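Local coordinates for N-terminal acetyltransferase-like protein (Chaetomium thermophilum, PDB 5NNP) that probably serves as the helical-repeat auxiliary subunit of an N-terminal acetyltransferase A complex, holding the catalytic subunit within its superhelix of tetratricopeptide repeats, at residues K99-A104 / A119-Q124; Q113-L118 / L136-A141; Q124-A129 / D526-S531. All blocks are in the same frame, centred on the assembly; numbering follows the deposited sequence.

Contact 1. Residues K99-A104 / A119-Q124; sequences KAYKFA and AVLQIQ
L121 lays one methyl over a face of the Y101 ring. Its CD1 stands 4.1 Å from the centroid of the Y101 ring and 27° off the normal, a CH-pi contact displaced toward the CD1–CE1 side: L121 CD1 comes to 3.7 Å from Y101 CD1. The two side chains cross at about a right angle. L121 carries CG beside its backbone N and opposite the carbonyl carbon (chi1 -71°), which sends the branched end out toward the preceding helix. The buried ring also touches D117 and L118 of helix 112-124 and I86 and R89 of helix 78-90. At the solvent side, K102 folds its chain at chi3 (64°) and reaches over with its amine. A water accepts from K102 NZ at 2.6 Å and from Q122 NE2 at 2.8 Å, bridging two donors that do not bond directly. The other end of the Q122 amide, OE1, is hydrogen-bonded to S134 OG. The apolar pair, with a water-bridged polar pair beside it, joins helix 94-107, in a predicted tetratricopeptide repeat, to the following helix 112-124, as in the stacked helices of a TPR superhelix.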
# COMPACT_ATOMS: atom_id res chain seq x y z
N LYS A 99 -16.12 17.54 -17.33
CA LYS A 99 -16.69 18.18 -18.51
C LYS A 99 -17.61 19.34 -18.14
O LYS A 99 -17.64 20.34 -18.84
CB LYS A 99 -17.48 17.15 -19.34
CG LYS A 99 -16.67 16.00 -19.86
CD LYS A 99 -17.59 14.95 -20.45
CE LYS A 99 -16.98 14.24 -21.63
NZ LYS A 99 -15.69 13.66 -21.29
N ALA A 100 -18.35 19.17 -17.05
CA ALA A 100 -19.37 20.13 -16.63
C ALA A 100 -18.77 21.30 -15.83
O ALA A 100 -19.14 22.46 -16.03
CB ALA A 100 -20.45 19.41 -15.82
N TYR A 101 -17.84 20.99 -14.93
CA TYR A 101 -17.09 22.04 -14.25
C TYR A 101 -16.35 22.94 -15.24
O TYR A 101 -16.36 24.17 -15.11
CB TYR A 101 -16.08 21.42 -13.27
CG TYR A 101 -16.64 21.16 -11.90
CD1 TYR A 101 -17.32 19.99 -11.61
CD2 TYR A 101 -16.46 22.09 -10.88
CE1 TYR A 101 -17.82 19.75 -10.33
CE2 TYR A 101 -16.96 21.87 -9.61
CZ TYR A 101 -17.63 20.70 -9.34
OH TYR A 101 -18.11 20.51 -8.05
N LYS A 102 -15.73 22.31 -16.24
CA LYS A 102 -14.94 23.03 -17.25
C LYS A 102 -15.76 24.07 -18.01
O LYS A 102 -15.28 25.18 -18.31
CB LYS A 102 -14.34 22.03 -18.23
CG LYS A 102 -13.12 22.52 -18.95
CD LYS A 102 -12.13 21.39 -19.18
CE LYS A 102 -12.71 20.33 -20.09
NZ LYS A 102 -11.64 19.39 -20.47
N PHE A 103 -17.00 23.72 -18.34
CA PHE A 103 -17.87 24.61 -19.09
C PHE A 103 -18.43 25.71 -18.18
O PHE A 103 -18.50 26.89 -18.56
CB PHE A 103 -19.00 23.82 -19.76
CG PHE A 103 -19.67 24.56 -20.87
CD1 PHE A 103 -18.97 24.90 -22.03
CD2 PHE A 103 -21.01 24.92 -20.78
CE1 PHE A 103 -19.59 25.58 -23.08
CE2 PHE A 103 -21.63 25.60 -21.81
CZ PHE A 103 -20.92 25.93 -22.97
N ALA A 104 -18.81 25.32 -16.97
CA ALA A 104 -19.21 26.30 -15.96
C ALA A 104 -18.12 27.37 -15.80
O ALA A 104 -18.40 28.58 -15.81
CB ALA A 104 -19.50 25.61 -14.64
N ALA A 119 -9.80 21.57 -10.71
CA ALA A 119 -8.39 21.26 -10.71
C ALA A 119 -8.15 19.97 -9.93
O ALA A 119 -7.34 19.13 -10.34
CB ALA A 119 -7.59 22.41 -10.09
N VAL A 120 -8.87 19.84 -8.82
CA VAL A 120 -8.76 18.65 -7.99
C VAL A 120 -9.20 17.44 -8.80
O VAL A 120 -8.49 16.46 -8.91
CB VAL A 120 -9.60 18.77 -6.69
CG1 VAL A 120 -9.63 17.46 -5.98
CG2 VAL A 120 -9.04 19.88 -5.78
N LEU A 121 -10.39 17.54 -9.40
CA LEU A 121 -10.93 16.47 -10.23
C LEU A 121 -9.97 16.08 -11.35
O LEU A 121 -9.77 14.90 -11.65
CB LEU A 121 -12.29 16.87 -10.81
CG LEU A 121 -13.49 16.96 -9.85
CD1 LEU A 121 -14.60 17.76 -10.48
CD2 LEU A 121 -14.00 15.57 -9.49
N GLN A 122 -9.35 17.08 -11.97
CA GLN A 122 -8.48 16.81 -13.10
C GLN A 122 -7.24 16.00 -12.72
O GLN A 122 -6.85 15.08 -13.44
CB GLN A 122 -8.05 18.11 -13.77
CG GLN A 122 -9.10 18.71 -14.66
CD GLN A 122 -8.77 20.15 -15.03
OE1 GLN A 122 -8.39 20.96 -14.17
NE2 GLN A 122 -8.92 20.48 -16.31
N ILE A 123 -6.61 16.35 -11.60
CA ILE A 123 -5.43 15.60 -11.19
C ILE A 123 -5.87 14.21 -10.69
O ILE A 123 -5.19 13.22 -10.95
CB ILE A 123 -4.59 16.34 -10.12
CG1 ILE A 123 -3.26 15.61 -9.87
CG2 ILE A 123 -5.35 16.48 -8.82
CD1 ILE A 123 -2.46 15.27 -11.15
N GLN A 124 -7.02 14.15 -10.02
CA GLN A 124 -7.57 12.86 -9.61
C GLN A 124 -7.74 11.90 -10.78
O GLN A 124 -7.62 10.69 -10.59
CB GLN A 124 -8.92 13.02 -8.93
CG GLN A 124 -9.56 11.67 -8.57
CD GLN A 124 -8.89 11.01 -7.38
OE1 GLN A 124 -8.28 11.68 -6.54
NE2 GLN A 124 -8.99 9.71 -7.30
O HOH W 1 -9.70 19.24 -18.75

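Contact 2. Residues Q113-L118 / L136-A141; sequences QIQRDL and LNMLKA
Q115 and M138 meet through their aliphatic parts, packing helix 112-124 against helix 128-141, consecutive helices of an alpha-helical hairpin in the TPR-type superhelix. The short segments run nearer antiparallel than parallel, with 141° between their N-to-C directions and axes 10.7 Å apart at closest approach. Both side chains leave the backbone toward the opposing helix and pass each other at a slant. The central touch is Q115 CG against M138 CG at 3.5 Å, and M138 SD lies 4.0 Å from the same Q115 CG, so the thioether runs along the glutamine's methylene. Q115 bends at chi2 (65°), which swings its amide out of line with the methylenes and brings OE1 over to N137. There the oxygen of Q115, OE1, rests 3.5 Å from N137 CB, a van der Waals touch and not a hydrogen bond. Q115 and N137 cross at about a right angle, with their amide planes 52° apart. Q115 NE2 gives a weak hydrogen bond to S134 OG, one turn back along the partner helix, which may favour this rotation of the amide. An alanine in place of Q115 is likely to leave S134 OG without this weak donor and open a gap beside M138 CG and SD. M138 also packs on A119, the residue following segment 113-118, while L105 of helix 94-107 also touches Q115. At the far end M138 turns at chi3, carrying its terminal methyl past the glutamine to the backbone of the next residue, where M138 CE sits 4.0 Å from R116 CA.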
# COMPACT_ATOMS: atom_id res chain seq x y z
N GLN A 113 -14.25 28.92 -6.71
CA GLN A 113 -14.70 27.62 -6.24
C GLN A 113 -14.73 26.60 -7.37
O GLN A 113 -14.31 25.44 -7.22
CB GLN A 113 -16.08 27.72 -5.60
CG GLN A 113 -16.64 26.37 -5.17
CD GLN A 113 -18.11 26.42 -4.79
OE1 GLN A 113 -18.84 27.32 -5.21
NE2 GLN A 113 -18.54 25.46 -3.98
N ILE A 114 -15.24 27.04 -8.51
CA ILE A 114 -15.36 26.15 -9.65
C ILE A 114 -13.97 25.74 -10.14
O ILE A 114 -13.74 24.56 -10.44
CB ILE A 114 -16.18 26.81 -10.78
CG1 ILE A 114 -17.65 26.91 -10.34
CG2 ILE A 114 -16.05 26.02 -12.07
CD1 ILE A 114 -18.56 27.62 -11.32
N GLN A 115 -13.04 26.69 -10.19
CA GLN A 115 -11.68 26.41 -10.65
C GLN A 115 -10.97 25.50 -9.67
O GLN A 115 -10.20 24.63 -10.07
CB GLN A 115 -10.87 27.70 -10.84
CG GLN A 115 -9.38 27.49 -11.12
CD GLN A 115 -9.12 26.80 -12.47
OE1 GLN A 115 -8.81 27.45 -13.46
NE2 GLN A 115 -9.24 25.47 -12.50
N ARG A 116 -11.22 25.72 -8.39
CA ARG A 116 -10.60 24.93 -7.33
C ARG A 116 -11.00 23.46 -7.43
O ARG A 116 -10.15 22.58 -7.37
CB ARG A 116 -10.99 25.49 -5.96
CG ARG A 116 -10.32 24.83 -4.78
CD ARG A 116 -10.58 25.64 -3.50
NE ARG A 116 -11.97 26.07 -3.37
CZ ARG A 116 -12.91 25.39 -2.71
NH1 ARG A 116 -12.61 24.23 -2.13
NH2 ARG A 116 -14.16 25.85 -2.64
N ASP A 117 -12.30 23.22 -7.62
CA ASP A 117 -12.85 21.88 -7.59
C ASP A 117 -12.53 21.11 -8.85
O ASP A 117 -12.27 19.91 -8.80
CB ASP A 117 -14.34 21.95 -7.34
CG ASP A 117 -14.67 22.40 -5.92
OD1 ASP A 117 -13.86 22.11 -5.01
OD2 ASP A 117 -15.71 23.05 -5.72
N LEU A 118 -12.52 21.82 -9.97
CA LEU A 118 -12.14 21.22 -11.25
C LEU A 118 -10.68 20.74 -11.25
O LEU A 118 -10.36 19.67 -11.73
CB LEU A 118 -12.35 22.23 -12.38
CG LEU A 118 -11.73 21.88 -13.72
CD1 LEU A 118 -12.49 20.73 -14.37
CD2 LEU A 118 -11.71 23.11 -14.62
N LEU A 136 -1.93 27.05 -13.48
CA LEU A 136 -1.39 28.28 -14.05
C LEU A 136 -2.38 29.41 -13.82
O LEU A 136 -2.03 30.53 -13.44
CB LEU A 136 -1.09 28.12 -15.54
CG LEU A 136 -0.48 29.28 -16.31
CD1 LEU A 136 0.74 29.82 -15.58
CD2 LEU A 136 -0.10 28.80 -17.70
N ASN A 137 -3.65 29.09 -14.00
CA ASN A 137 -4.72 30.01 -13.74
C ASN A 137 -4.82 30.40 -12.29
O ASN A 137 -4.90 31.57 -11.96
CB ASN A 137 -6.03 29.38 -14.18
CG ASN A 137 -6.67 30.16 -15.24
OD1 ASN A 137 -6.31 30.04 -16.40
ND2 ASN A 137 -7.63 30.99 -14.86
N MET A 138 -4.85 29.40 -11.42
CA MET A 138 -4.92 29.67 -10.00
C MET A 138 -3.71 30.50 -9.55
O MET A 138 -3.86 31.44 -8.78
CB MET A 138 -5.01 28.35 -9.23
CG MET A 138 -6.20 27.53 -9.67
SD MET A 138 -6.42 25.92 -8.88
CE MET A 138 -6.95 26.45 -7.24
N LEU A 139 -2.53 30.17 -10.05
CA LEU A 139 -1.32 30.93 -9.73
C LEU A 139 -1.41 32.39 -10.21
O LEU A 139 -0.95 33.32 -9.55
CB LEU A 139 -0.11 30.23 -10.35
CG LEU A 139 1.22 30.99 -10.29
CD1 LEU A 139 1.65 31.25 -8.85
CD2 LEU A 139 2.31 30.25 -11.07
N LYS A 140 -2.01 32.58 -11.38
CA LYS A 140 -2.17 33.92 -11.91
C LYS A 140 -3.07 34.73 -10.99
O LYS A 140 -2.87 35.93 -10.78
CB LYS A 140 -2.75 33.86 -13.32
CG LYS A 140 -2.23 34.91 -14.23
CD LYS A 140 -2.74 34.68 -15.64
CE LYS A 140 -4.21 34.35 -15.63
NZ LYS A 140 -4.80 34.35 -16.99
N ALA A 141 -4.07 34.06 -10.43
CA ALA A 141 -5.05 34.72 -9.59
C ALA A 141 -4.50 35.03 -8.19
O ALA A 141 -4.86 36.04 -7.60
CB ALA A 141 -6.29 33.89 -9.50

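Contact 3. Residues Q124-A129 / D526-S531; sequences QMRDYA and DFHSFS
A buried histidine and a buried glutamine, H528 and Q124, join by a hydrogen bond although some 400 residues of chain separate them. H528 NE2 donates to Q124 OE1 over 2.8 Å, and the bond is fairly straight (N-H...O 162°). The oxygen lies at the edge of the imidazole, close to the ring plane, whereas on the acceptor side the donor is tilted 29° from the plane of the glutamine carbonyl. The ring and amide planes are well turned from each other, and the two side chains cross at about a right angle. Q124 reaches the ring by bending at chi2 (74°); its NE2 is held by the backbone O of Q521. R126, with positive phi, is the C' residue of the Schellman motif that ends helix 112-124. Its guanidinium is perpendicular to the imidazole, with R126 NH1 4.2 Å from H528 CE1 in an oblique approach. The arginine's main polar partner is D548, in a salt bridge through NE, and its other nitrogens bond to Q524, V544 O and I123 O. Outside this contact, D526 of the same segment pairs in a salt bridge with a basic side chain of another protein chain. Both imidazole nitrogens of H528 are engaged, NE2 with Q124 and ND1 with Y540 OH, so the ring's rotation is fixed from two sides. With the R126 guanidinium nearby, a positive charge on this histidine would probably be disfavoured, and the end of helix 112-124 meets helix 527-534 through directed polar bonds as well as the packing of H528 on V120 and I123.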
# COMPACT_ATOMS: atom_id res chain seq x y z
N GLN A 124 -7.02 14.15 -10.02
CA GLN A 124 -7.57 12.86 -9.61
C GLN A 124 -7.74 11.90 -10.78
O GLN A 124 -7.62 10.69 -10.59
CB GLN A 124 -8.92 13.02 -8.93
CG GLN A 124 -9.56 11.67 -8.57
CD GLN A 124 -8.89 11.01 -7.38
OE1 GLN A 124 -8.28 11.68 -6.54
NE2 GLN A 124 -8.99 9.71 -7.30
N MET A 125 -8.02 12.41 -11.97
CA MET A 125 -8.19 11.54 -13.14
C MET A 125 -6.98 11.62 -14.05
O MET A 125 -7.03 11.16 -15.18
CB MET A 125 -9.44 11.89 -13.95
CG MET A 125 -10.72 11.89 -13.14
SD MET A 125 -11.04 10.28 -12.38
CE MET A 125 -11.34 9.29 -13.86
N ARG A 126 -5.91 12.19 -13.55
CA ARG A 126 -4.67 12.29 -14.30
C ARG A 126 -4.87 12.96 -15.67
O ARG A 126 -4.24 12.60 -16.66
CB ARG A 126 -4.02 10.91 -14.45
CG ARG A 126 -3.88 10.12 -13.13
CD ARG A 126 -2.97 10.82 -12.10
NE ARG A 126 -2.56 9.96 -10.98
CZ ARG A 126 -3.08 9.99 -9.75
NH1 ARG A 126 -4.04 10.83 -9.42
NH2 ARG A 126 -2.61 9.15 -8.82
N ASP A 127 -5.74 13.96 -15.71
CA ASP A 127 -5.81 14.90 -16.84
C ASP A 127 -4.71 15.94 -16.65
O ASP A 127 -4.97 17.05 -16.16
CB ASP A 127 -7.21 15.53 -16.92
CG ASP A 127 -7.35 16.57 -18.02
OD1 ASP A 127 -6.49 16.65 -18.92
OD2 ASP A 127 -8.34 17.31 -17.97
N TYR A 128 -3.49 15.58 -17.01
CA TYR A 128 -2.31 16.39 -16.70
C TYR A 128 -2.32 17.76 -17.36
O TYR A 128 -2.02 18.78 -16.70
CB TYR A 128 -1.03 15.65 -17.11
CG TYR A 128 -0.87 14.29 -16.47
CD1 TYR A 128 -0.66 14.17 -15.09
CD2 TYR A 128 -0.91 13.13 -17.23
CE1 TYR A 128 -0.51 12.93 -14.51
CE2 TYR A 128 -0.76 11.88 -16.65
CZ TYR A 128 -0.56 11.79 -15.29
OH TYR A 128 -0.42 10.55 -14.73
N ALA A 129 -2.64 17.80 -18.66
CA ALA A 129 -2.68 19.06 -19.41
C ALA A 129 -3.72 19.99 -18.81
O ALA A 129 -3.47 21.18 -18.64
CB ALA A 129 -2.97 18.81 -20.89
N ASP A 526 -8.69 14.08 -1.32
CA ASP A 526 -8.54 15.28 -0.49
C ASP A 526 -7.09 15.72 -0.35
O ASP A 526 -6.82 16.82 0.11
CB ASP A 526 -9.11 15.03 0.91
CG ASP A 526 -10.60 14.80 0.92
OD1 ASP A 526 -11.28 15.24 -0.03
OD2 ASP A 526 -11.10 14.19 1.89
N PHE A 527 -6.16 14.86 -0.75
CA PHE A 527 -4.74 15.13 -0.51
C PHE A 527 -4.07 15.95 -1.61
O PHE A 527 -3.03 16.56 -1.37
CB PHE A 527 -4.00 13.81 -0.28
CG PHE A 527 -4.35 13.17 1.03
CD1 PHE A 527 -3.91 13.74 2.22
CD2 PHE A 527 -5.15 12.04 1.09
CE1 PHE A 527 -4.24 13.19 3.46
CE2 PHE A 527 -5.50 11.48 2.31
CZ PHE A 527 -5.05 12.05 3.51
N HIS A 528 -4.68 16.00 -2.80
CA HIS A 528 -4.18 16.89 -3.84
C HIS A 528 -4.09 18.32 -3.28
O HIS A 528 -3.15 19.04 -3.58
CB HIS A 528 -5.09 16.86 -5.08
CG HIS A 528 -5.40 15.47 -5.58
ND1 HIS A 528 -4.42 14.55 -5.85
CD2 HIS A 528 -6.58 14.89 -5.87
CE1 HIS A 528 -5.00 13.42 -6.26
NE2 HIS A 528 -6.29 13.60 -6.29
N SER A 529 -5.05 18.71 -2.44
CA SER A 529 -5.03 20.02 -1.79
C SER A 529 -4.24 20.03 -0.49
O SER A 529 -3.50 20.96 -0.20
CB SER A 529 -6.44 20.49 -1.49
OG SER A 529 -7.14 20.65 -2.70
N PHE A 530 -4.45 18.98 0.29
CA PHE A 530 -3.91 18.91 1.63
C PHE A 530 -2.38 18.93 1.64
O PHE A 530 -1.76 19.60 2.48
CB PHE A 530 -4.43 17.67 2.32
CG PHE A 530 -4.10 17.63 3.78
CD1 PHE A 530 -4.82 18.38 4.67
CD2 PHE A 530 -3.06 16.86 4.24
CE1 PHE A 530 -4.52 18.36 6.01
CE2 PHE A 530 -2.76 16.83 5.57
CZ PHE A 530 -3.48 17.58 6.46
N SER A 531 -1.77 18.18 0.72
CA SER A 531 -0.33 18.12 0.64
C SER A 531 0.29 19.48 0.32
O SER A 531 1.43 19.74 0.70
CB SER A 531 0.11 17.08 -0.39
OG SER A 531 0.07 15.78 0.17

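Overall arrangement
From the N terminus, helix 94-107 turns back on helix 112-124 in contact 1, closing a short loop of 14 residues between its segments. Contact 2 starts inside that loop, at 113-118, and closes 17 residues later on helix 128-141, so the two cross and both use helix 112-124; they touch where A119 packs on M138 and Y101 on I114. Contact 3 opens where contact 1 ends, at their shared Q124, and closes 396 residues later at 526-531, in series with contact 1 but crossing contact 2. Contacts 1 and 2 are steps of the local helical stack, whereas contact 3 fastens the end of helix 112-124 to helix 527-534.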